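Local coordinates for DNA replication and repair protein RecF (Caldanaerobacter subterraneus subsp. tengcongensis, PDB 5Z69), which binds ATP, probably binds single-stranded DNA, and acts as a recombination mediator in the RecFOR pathway of DNA repair, at residues 211-222 and 296-307. Numbering follows the deposited sequence. Where two conformers were deposited one is given.
Sequences LKNSMSKFLMEI and TAALCLKLSELE
E307 OE1 is gripped by two donors: in the conformer given, S214 OG bonds to it at 2.6 Å, coming down from above the carboxylate plane, and a bound water also donates to it. On the other oxygen, K217 NZ takes the syn lone pair of E307 OE2 in a salt bridge of 3.0 Å. This polar edge closes a knobs-into-holes packing of two helices whose axes approach to 8.5 Å at 128°, joining the end of the long helix 186-222 to helix 291-313 in the P-loop ATPase fold of RecF, away from the nucleotide.

Inward from the carboxylate lies the F218 ring. L303 CB sits over the middle of one face, 3.7 Å from the centroid and 4° off the normal, a CH-pi contact, while K217 CE covers the opposite face. That lysine bends at three successive torsions, which folds its chain across the ring and brings NZ back to E307. Were E307 an alanine, the K217 ammonium would probably lose its mate and the lysine chain be freer to swing off the ring.

S304 OG lies at the ring's edge, near its plane, and donates to C300 O, which also takes S304 N from the other face. M215 drops into the hole formed by A297, C300, L301 and S304; the bend at chi3 (86°) turns its methyl CE onto L301 CB, 3.8 Å away. In return C300 fits among M215, F218, L219 and I222, with its SG packed 3.8 Å from F218 CB.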
ATOM      1  N   LEU A 211     -11.686   7.859  12.234  1.00 41.00           N
ATOM      2  CA  LEU A 211     -12.333   6.639  11.780  1.00 37.15           C
ATOM      3  C   LEU A 211     -11.788   5.432  12.549  1.00 43.79           C
ATOM      4  O   LEU A 211     -12.550   4.609  13.048  1.00 45.81           O
ATOM      5  CB  LEU A 211     -12.136   6.443  10.270  1.00 30.99           C
ATOM      6  CG  LEU A 211     -12.815   5.189   9.710  1.00 41.22           C
ATOM      7  CD1 LEU A 211     -14.310   5.299   9.988  1.00 45.66           C
ATOM      8  CD2 LEU A 211     -12.564   4.985   8.216  1.00 41.38           C
ATOM      9  N   LYS A 212     -10.468   5.339  12.659  1.00 47.36           N
ATOM     10  CA  LYS A 212      -9.859   4.206  13.360  1.00 47.90           C
ATOM     11  C   LYS A 212     -10.287   4.157  14.842  1.00 46.04           C
ATOM     12  O   LYS A 212     -10.721   3.111  15.326  1.00 52.23           O
ATOM     13  CB  LYS A 212      -8.333   4.263  13.216  1.00 54.22           C
ATOM     14  CG  LYS A 212      -7.597   2.974  13.592  1.00 56.53           C
ATOM     15  CD  LYS A 212      -7.107   3.007  15.021  1.00 62.56           C
ATOM     16  CE  LYS A 212      -6.145   4.163  15.240  1.00 76.36           C
ATOM     17  NZ  LYS A 212      -6.838   5.410  15.672  1.00 76.79           N
ATOM     18  N   ASN A 213     -10.197   5.282  15.549  1.00 41.63           N
ATOM     19  CA  ASN A 213     -10.663   5.360  16.941  1.00 49.45           C
ATOM     20  C   ASN A 213     -12.092   4.871  17.142  1.00 61.07           C
ATOM     21  O   ASN A 213     -12.364   4.044  18.013  1.00 60.03           O
ATOM     22  CB  ASN A 213     -10.600   6.795  17.473  1.00 54.22           C
ATOM     23  CG  ASN A 213      -9.204   7.367  17.478  1.00 66.11           C
ATOM     24  OD1 ASN A 213      -8.216   6.641  17.591  1.00 65.27           O
ATOM     25  ND2 ASN A 213      -9.113   8.691  17.365  1.00 71.55           N
ATOM     26  N   SER A 214     -13.011   5.417  16.351  1.00 47.97           N
ATOM     27  CA  SER A 214     -14.416   5.079  16.491  0.65 47.87           C
ATOM     28  C   SER A 214     -14.686   3.635  16.088  1.00 45.98           C
ATOM     29  O   SER A 214     -15.456   2.938  16.739  1.00 48.46           O
ATOM     30  CB  SER A 214     -15.286   6.028  15.653  0.65 42.90           C
ATOM     31  OG  SER A 214     -16.652   5.791  15.918  0.65 39.54           O
ATOM     32  N   MET A 215     -14.054   3.183  15.015  1.00 44.17           N
ATOM     33  CA  MET A 215     -14.265   1.815  14.566  1.00 53.13           C
ATOM     34  C   MET A 215     -13.692   0.796  15.539  1.00 58.31           C
ATOM     35  O   MET A 215     -14.240  -0.293  15.674  1.00 60.32           O
ATOM     36  CB  MET A 215     -13.627   1.564  13.205  1.00 53.57           C
ATOM     37  CG  MET A 215     -14.304   2.179  12.028  1.00 51.83           C
ATOM     38  SD  MET A 215     -13.378   1.654  10.575  1.00 46.72           S
ATOM     39  CE  MET A 215     -14.105   0.094  10.189  1.00 49.23           C
ATOM     40  N   SER A 216     -12.566   1.132  16.169  1.00 56.31           N
ATOM     41  CA  SER A 216     -11.945   0.240  17.156  1.00 60.27           C
ATOM     42  C   SER A 216     -12.869   0.053  18.340  1.00 60.17           C
ATOM     43  O   SER A 216     -12.951  -1.031  18.916  1.00 60.12           O
ATOM     44  CB  SER A 216     -10.603   0.786  17.637  1.00 52.64           C
ATOM     45  OG  SER A 216      -9.612   0.655  16.644  1.00 60.59           O
ATOM     46  N   LYS A 217     -13.559   1.131  18.702  1.00 60.03           N
ATOM     47  CA  LYS A 217     -14.528   1.084  19.778  1.00 55.46           C
ATOM     48  C   LYS A 217     -15.673   0.139  19.400  1.00 61.59           C
ATOM     49  O   LYS A 217     -16.010  -0.762  20.156  1.00 67.41           O
ATOM     50  CB  LYS A 217     -15.044   2.495  20.091  1.00 62.49           C
ATOM     51  CG  LYS A 217     -15.904   2.625  21.348  1.00 60.97           C
ATOM     52  CD  LYS A 217     -17.399   2.429  21.074  1.00 58.40           C
ATOM     53  CE  LYS A 217     -17.912   3.366  19.982  1.00 58.22           C
ATOM     54  NZ  LYS A 217     -17.915   4.808  20.375  1.00 58.11           N
ATOM     55  N   PHE A 218     -16.262   0.333  18.222  1.00 65.77           N
ATOM     56  CA  PHE A 218     -17.410  -0.484  17.818  1.00 68.36           C
ATOM     57  C   PHE A 218     -17.037  -1.954  17.603  1.00 74.04           C
ATOM     58  O   PHE A 218     -17.754  -2.856  18.042  1.00 81.47           O
ATOM     59  CB  PHE A 218     -18.058   0.086  16.549  1.00 55.65           C
ATOM     60  CG  PHE A 218     -18.870   1.329  16.789  1.00 58.05           C
ATOM     61  CD1 PHE A 218     -20.055   1.268  17.509  1.00 48.70           C
ATOM     62  CD2 PHE A 218     -18.460   2.559  16.293  1.00 56.61           C
ATOM     63  CE1 PHE A 218     -20.810   2.407  17.734  1.00 51.28           C
ATOM     64  CE2 PHE A 218     -19.211   3.701  16.521  1.00 45.31           C
ATOM     65  CZ  PHE A 218     -20.384   3.623  17.246  1.00 50.06           C
ATOM     66  N   LEU A 219     -15.916  -2.183  16.930  1.00 66.34           N
ATOM     67  CA  LEU A 219     -15.438  -3.534  16.654  1.00 71.61           C
ATOM     68  C   LEU A 219     -15.172  -4.321  17.939  1.00 75.94           C
ATOM     69  O   LEU A 219     -15.551  -5.489  18.054  1.00 74.30           O
ATOM     70  CB  LEU A 219     -14.170  -3.478  15.802  1.00 69.06           C
ATOM     71  CG  LEU A 219     -13.558  -4.823  15.425  1.00 68.01           C
ATOM     72  CD1 LEU A 219     -14.510  -5.605  14.531  1.00 68.96           C
ATOM     73  CD2 LEU A 219     -12.210  -4.635  14.751  1.00 63.54           C
ATOM     74  N   MET A 220     -14.532  -3.672  18.908  1.00 71.77           N
ATOM     75  CA  MET A 220     -14.155  -4.340  20.146  1.00 78.23           C
ATOM     76  C   MET A 220     -15.389  -4.707  20.962  1.00 84.89           C
ATOM     77  O   MET A 220     -15.324  -5.556  21.849  1.00 91.91           O
ATOM     78  CB  MET A 220     -13.214  -3.456  20.974  1.00 76.03           C
ATOM     79  CG  MET A 220     -12.408  -4.200  22.042  1.00 84.35           C
ATOM     80  SD  MET A 220     -11.387  -5.548  21.386  1.00102.67           S
ATOM     81  CE  MET A 220     -10.258  -5.834  22.749  1.00 98.01           C
ATOM     82  N   GLU A 221     -16.516  -4.072  20.650  1.00 80.77           N
ATOM     83  CA  GLU A 221     -17.746  -4.287  21.405  1.00 80.85           C
ATOM     84  C   GLU A 221     -18.561  -5.475  20.898  1.00 85.81           C
ATOM     85  O   GLU A 221     -19.198  -6.166  21.689  1.00 89.72           O
ATOM     86  CB  GLU A 221     -18.630  -3.034  21.374  1.00 86.58           C
ATOM     87  CG  GLU A 221     -18.047  -1.796  22.052  1.00 92.35           C
ATOM     88  CD  GLU A 221     -17.688  -2.026  23.503  1.00 98.47           C
ATOM     89  OE1 GLU A 221     -18.478  -2.682  24.218  1.00 93.54           O
ATOM     90  OE2 GLU A 221     -16.608  -1.556  23.925  1.00105.67           O
ATOM     91  N   ILE A 222     -18.555  -5.711  19.588  1.00 82.19           N
ATOM     92  CA  ILE A 222     -19.418  -6.745  19.020  1.00 82.70           C
ATOM     93  C   ILE A 222     -18.682  -7.975  18.473  1.00 83.45           C
ATOM     94  O   ILE A 222     -19.313  -8.975  18.122  1.00 83.85           O
ATOM     95  CB  ILE A 222     -20.294  -6.172  17.890  1.00 83.89           C
ATOM     96  CG1 ILE A 222     -19.424  -5.646  16.752  1.00 80.10           C
ATOM     97  CG2 ILE A 222     -21.199  -5.064  18.418  1.00 88.19           C
ATOM     98  CD1 ILE A 222     -20.224  -5.212  15.544  1.00 76.71           C
ATOM     99  N   THR A 296     -19.295  -7.398   9.336  1.00 57.86           N
ATOM    100  CA  THR A 296     -19.163  -6.772  10.639  1.00 63.52           C
ATOM    101  C   THR A 296     -18.360  -5.478  10.531  1.00 63.56           C
ATOM    102  O   THR A 296     -18.735  -4.438  11.100  1.00 56.66           O
ATOM    103  CB  THR A 296     -18.497  -7.733  11.640  1.00 58.36           C
ATOM    104  OG1 THR A 296     -19.401  -8.804  11.936  1.00 58.63           O
ATOM    105  CG2 THR A 296     -18.132  -7.007  12.927  1.00 61.55           C
ATOM    106  N   ALA A 297     -17.257  -5.555   9.790  1.00 56.83           N
ATOM    107  CA  ALA A 297     -16.385  -4.410   9.559  1.00 55.04           C
ATOM    108  C   ALA A 297     -17.115  -3.285   8.821  1.00 46.91           C
ATOM    109  O   ALA A 297     -16.886  -2.117   9.099  1.00 49.06           O
ATOM    110  CB  ALA A 297     -15.156  -4.832   8.780  1.00 49.53           C
ATOM    111  N   ALA A 298     -17.978  -3.655   7.881  1.00 42.72           N
ATOM    112  CA  ALA A 298     -18.815  -2.700   7.166  1.00 45.41           C
ATOM    113  C   ALA A 298     -19.726  -1.955   8.134  1.00 46.29           C
ATOM    114  O   ALA A 298     -19.886  -0.736   8.038  1.00 53.69           O
ATOM    115  CB  ALA A 298     -19.634  -3.400   6.118  1.00 42.61           C
ATOM    116  N   LEU A 299     -20.311  -2.703   9.069  1.00 51.49           N
ATOM    117  CA  LEU A 299     -21.225  -2.154  10.066  1.00 44.62           C
ATOM    118  C   LEU A 299     -20.523  -1.134  10.958  1.00 50.77           C
ATOM    119  O   LEU A 299     -21.045  -0.040  11.203  1.00 40.09           O
ATOM    120  CB  LEU A 299     -21.826  -3.284  10.914  1.00 41.58           C
ATOM    121  CG  LEU A 299     -22.767  -2.896  12.058  1.00 46.79           C
ATOM    122  CD1 LEU A 299     -23.837  -1.957  11.558  1.00 47.12           C
ATOM    123  CD2 LEU A 299     -23.421  -4.116  12.687  1.00 54.25           C
ATOM    124  N   CYS A 300     -19.337  -1.506  11.438  1.00 46.88           N
ATOM    125  CA  CYS A 300     -18.516  -0.638  12.280  1.00 41.38           C
ATOM    126  C   CYS A 300     -18.093   0.633  11.543  1.00 42.07           C
ATOM    127  O   CYS A 300     -18.064   1.719  12.118  1.00 46.10           O
ATOM    128  CB  CYS A 300     -17.265  -1.388  12.756  1.00 46.17           C
ATOM    129  SG  CYS A 300     -17.572  -2.714  13.956  1.00 65.63           S
ATOM    130  N   LEU A 301     -17.716   0.465  10.279  1.00 39.79           N
ATOM    131  CA  LEU A 301     -17.381   1.581   9.409  1.00 47.57           C
ATOM    132  C   LEU A 301     -18.533   2.594   9.342  1.00 39.71           C
ATOM    133  O   LEU A 301     -18.323   3.800   9.484  1.00 36.67           O
ATOM    134  CB  LEU A 301     -17.050   1.063   8.011  1.00 42.23           C
ATOM    135  CG  LEU A 301     -16.736   2.110   6.951  1.00 42.39           C
ATOM    136  CD1 LEU A 301     -15.340   2.674   7.163  1.00 47.22           C
ATOM    137  CD2 LEU A 301     -16.896   1.524   5.553  1.00 44.66           C
ATOM    138  N   LYS A 302     -19.748   2.090   9.146  1.00 34.40           N
ATOM    139  CA  LYS A 302     -20.925   2.962   8.985  1.00 36.32           C
ATOM    140  C   LYS A 302     -21.374   3.539  10.331  1.00 46.25           C
ATOM    141  O   LYS A 302     -21.779   4.702  10.418  1.00 39.96           O
ATOM    142  CB  LYS A 302     -22.073   2.202   8.316  1.00 36.63           C
ATOM    143  CG  LYS A 302     -21.747   1.633   6.917  1.00 35.08           C
ATOM    144  CD  LYS A 302     -21.507   2.727   5.874  1.00 38.24           C
ATOM    145  CE  LYS A 302     -22.794   3.550   5.677  1.00 33.21           C
ATOM    146  NZ  LYS A 302     -22.698   4.619   4.617  1.00 29.85           N
ATOM    147  N   LEU A 303     -21.300   2.726  11.381  1.00 41.96           N
ATOM    148  CA  LEU A 303     -21.574   3.210  12.728  1.00 38.72           C
ATOM    149  C   LEU A 303     -20.639   4.368  13.063  1.00 35.98           C
ATOM    150  O   LEU A 303     -21.045   5.336  13.694  1.00 34.64           O
ATOM    151  CB  LEU A 303     -21.431   2.080  13.757  1.00 47.80           C
ATOM    152  CG  LEU A 303     -22.576   1.062  13.800  1.00 46.14           C
ATOM    153  CD1 LEU A 303     -22.285  -0.025  14.826  1.00 43.23           C
ATOM    154  CD2 LEU A 303     -23.903   1.752  14.107  1.00 37.84           C
ATOM    155  N   SER A 304     -19.400   4.275  12.598  1.00 34.80           N
ATOM    156  CA  SER A 304     -18.405   5.325  12.809  1.00 37.77           C
ATOM    157  C   SER A 304     -18.677   6.574  11.977  1.00 40.06           C
ATOM    158  O   SER A 304     -18.442   7.704  12.427  1.00 36.28           O
ATOM    159  CB  SER A 304     -17.010   4.794  12.488  1.00 38.55           C
ATOM    160  OG  SER A 304     -16.610   3.865  13.469  1.00 49.01           O
ATOM    161  N   GLU A 305     -19.155   6.366  10.757  1.00 40.99           N
ATOM    162  CA  GLU A 305     -19.544   7.468   9.891  1.00 31.71           C
ATOM    163  C   GLU A 305     -20.571   8.297  10.621  1.00 25.22           C
ATOM    164  O   GLU A 305     -20.447   9.520  10.754  1.00 31.85           O
ATOM    165  CB  GLU A 305     -20.105   6.943   8.565  1.00 36.47           C
ATOM    166  CG  GLU A 305     -20.527   8.046   7.592  1.00 30.66           C
ATOM    167  CD  GLU A 305     -21.298   7.513   6.399  1.00 36.03           C
ATOM    168  OE1 GLU A 305     -21.038   6.356   5.987  1.00 32.10           O
ATOM    169  OE2 GLU A 305     -22.170   8.257   5.875  1.00 31.32           O
ATOM    170  N   LEU A 306     -21.583   7.608  11.124  1.00 32.32           N
ATOM    171  CA  LEU A 306     -22.650   8.239  11.879  1.00 28.84           C
ATOM    172  C   LEU A 306     -22.115   9.017  13.084  1.00 35.94           C
ATOM    173  O   LEU A 306     -22.431  10.189  13.282  1.00 31.36           O
ATOM    174  CB  LEU A 306     -23.643   7.170  12.323  1.00 30.36           C
ATOM    175  CG  LEU A 306     -24.749   7.619  13.278  1.00 37.13           C
ATOM    176  CD1 LEU A 306     -25.506   8.807  12.710  1.00 40.77           C
ATOM    177  CD2 LEU A 306     -25.686   6.447  13.565  1.00 31.32           C
ATOM    178  N   GLU A 307     -21.300   8.355  13.891  1.00 36.17           N
ATOM    179  CA  GLU A 307     -20.753   8.981  15.084  1.00 45.12           C
ATOM    180  C   GLU A 307     -19.915  10.225  14.760  1.00 35.90           C
ATOM    181  O   GLU A 307     -20.098  11.277  15.363  1.00 33.81           O
ATOM    182  CB  GLU A 307     -19.905   7.967  15.858  1.00 36.96           C
ATOM    183  CG  GLU A 307     -19.135   8.583  17.000  1.00 36.71           C
ATOM    184  CD  GLU A 307     -18.435   7.522  17.831  1.00 49.99           C
ATOM    185  OE1 GLU A 307     -17.189   7.507  17.852  1.00 47.19           O
ATOM    186  OE2 GLU A 307     -19.145   6.694  18.438  1.00 50.91           O
TER
HETATM  187  O   HOH W   1     -15.433   7.236  20.055  1.00 64.81           O